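Local coordinates for ribosome maturation protein SDO1 homolog (Methanothermobacter thermautotrophicus, PDB 2WBM) that probably binds RNA and takes part in ribosome maturation, as an archaeal member of the SDO1/SBDS family, at residues A30-H35 with K86-A91. Residues are numbered along the deposited sequence; the frame is centred on the assembly and turned at random.
Sequences ARLESH and KVFETA
Ser34 OG rests against both methyls of Val87, 3.9 Å from CG2 with CG1 about as near, in van der Waals contact; no hydrogen bond joins segments 30-35 and 86-91. Ser34 CB meets Val87 CG1 at 3.8 Å, and the small serine suits the end of the strand, where its short side chain lets valine's branched one come up close. Two residues back, Leu32 points the same way, as strand alternation demands, while Glu33 between them turns away and pairs with Arg38. Leucine is long enough to reach the aromatic ring: its CD2 lies 3.6 Å from Phe88 CE1, approaching obliquely, and the two side chains run past one another, pointing opposite ways. Phe88 has CG anti to the carbonyl carbon (chi1 -59°), which brings the CE1 and CZ end of the ring to Leu32 CD2. Val87 CG1 also sits over the rim of one ring face, so Val87, which touches Ser34, also packs against the ring that Leu32 meets. Helix 81-88 thus packs by its last turn on strand 28-34, the middle strand of the N-terminal domain's three-stranded antiparallel sheet, while Phe88 also meets Phe39 of strand 37-43 edge-to-face and touches Val96 and Val99 of helix 93-103.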
# COMPACT_ATOMS: atom_id res chain seq x y z
N ALA A 30 9.86 -8.83 -16.14
CA ALA A 30 9.37 -10.14 -15.70
C ALA A 30 9.96 -11.16 -16.66
O ALA A 30 9.87 -11.00 -17.89
CB ALA A 30 7.83 -10.19 -15.69
N ARG A 31 10.58 -12.19 -16.10
CA ARG A 31 11.35 -13.16 -16.87
C ARG A 31 10.85 -14.57 -16.60
O ARG A 31 10.57 -14.93 -15.45
CB ARG A 31 12.82 -13.08 -16.41
CG ARG A 31 13.72 -14.15 -17.01
CD ARG A 31 15.09 -14.05 -16.43
NE ARG A 31 15.81 -12.86 -16.90
CZ ARG A 31 16.93 -12.39 -16.36
NH1 ARG A 31 17.52 -13.00 -15.32
NH2 ARG A 31 17.51 -11.32 -16.89
N LEU A 32 10.74 -15.38 -17.65
CA LEU A 32 10.46 -16.79 -17.50
C LEU A 32 11.46 -17.56 -18.36
O LEU A 32 11.63 -17.24 -19.54
CB LEU A 32 9.03 -17.09 -17.93
CG LEU A 32 8.61 -18.56 -17.83
CD1 LEU A 32 8.70 -19.07 -16.40
CD2 LEU A 32 7.17 -18.71 -18.34
N GLU A 33 12.10 -18.57 -17.77
CA GLU A 33 13.04 -19.44 -18.49
C GLU A 33 12.43 -20.80 -18.77
O GLU A 33 11.89 -21.43 -17.86
CB GLU A 33 14.33 -19.65 -17.71
CG GLU A 33 15.11 -18.39 -17.48
CD GLU A 33 16.54 -18.64 -17.02
OE1 GLU A 33 16.96 -19.82 -16.94
OE2 GLU A 33 17.23 -17.65 -16.73
N SER A 34 12.55 -21.26 -20.01
CA SER A 34 12.17 -22.63 -20.36
C SER A 34 13.34 -23.28 -21.08
O SER A 34 13.79 -22.80 -22.13
CB SER A 34 10.92 -22.64 -21.25
OG SER A 34 10.65 -23.95 -21.74
N HIS A 35 13.83 -24.36 -20.49
CA HIS A 35 14.97 -25.11 -21.03
C HIS A 35 16.15 -24.20 -21.42
O HIS A 35 16.76 -24.39 -22.47
CB HIS A 35 14.50 -25.98 -22.20
CG HIS A 35 13.58 -27.08 -21.79
ND1 HIS A 35 12.23 -27.08 -22.09
CD2 HIS A 35 13.80 -28.22 -21.08
CE1 HIS A 35 11.67 -28.17 -21.60
NE2 HIS A 35 12.60 -28.87 -20.98
N LYS A 86 6.26 -22.76 -29.31
CA LYS A 86 6.85 -23.97 -28.74
C LYS A 86 6.68 -24.00 -27.22
O LYS A 86 6.30 -25.03 -26.66
CB LYS A 86 8.34 -24.10 -29.14
CG LYS A 86 9.05 -25.35 -28.63
CD LYS A 86 8.64 -26.61 -29.38
CE LYS A 86 9.54 -27.78 -28.99
NZ LYS A 86 9.07 -29.05 -29.59
N VAL A 87 6.92 -22.87 -26.57
CA VAL A 87 6.94 -22.80 -25.10
C VAL A 87 5.56 -22.55 -24.48
O VAL A 87 5.19 -23.20 -23.49
CB VAL A 87 7.96 -21.75 -24.62
CG1 VAL A 87 7.82 -21.44 -23.11
CG2 VAL A 87 9.38 -22.24 -24.95
N PHE A 88 4.79 -21.63 -25.08
CA PHE A 88 3.52 -21.16 -24.53
C PHE A 88 2.29 -21.65 -25.31
O PHE A 88 1.16 -21.50 -24.83
CB PHE A 88 3.51 -19.62 -24.47
CG PHE A 88 4.61 -19.05 -23.64
CD1 PHE A 88 4.45 -18.90 -22.26
CD2 PHE A 88 5.79 -18.61 -24.23
CE1 PHE A 88 5.47 -18.35 -21.48
CE2 PHE A 88 6.84 -18.06 -23.45
CZ PHE A 88 6.68 -17.93 -22.07
N GLU A 89 2.50 -22.25 -26.48
CA GLU A 89 1.40 -22.67 -27.39
C GLU A 89 0.60 -21.48 -27.95
O GLU A 89 -0.52 -21.64 -28.42
CB GLU A 89 0.49 -23.72 -26.74
CG GLU A 89 1.10 -25.11 -26.67
CD GLU A 89 0.24 -26.10 -25.91
OE1 GLU A 89 -0.68 -26.69 -26.51
OE2 GLU A 89 0.50 -26.29 -24.70
N THR A 90 1.21 -20.30 -27.89
CA THR A 90 0.65 -19.07 -28.44
C THR A 90 1.79 -18.09 -28.72
O THR A 90 2.81 -18.10 -28.03
CB THR A 90 -0.40 -18.44 -27.48
OG1 THR A 90 -0.85 -17.18 -28.00
CG2 THR A 90 0.16 -18.23 -26.07
N ALA A 91 1.62 -17.25 -29.74
CA ALA A 91 2.59 -16.19 -30.01
C ALA A 91 2.02 -14.80 -29.68
O ALA A 91 2.65 -13.78 -29.95
CB ALA A 91 3.09 -16.24 -31.46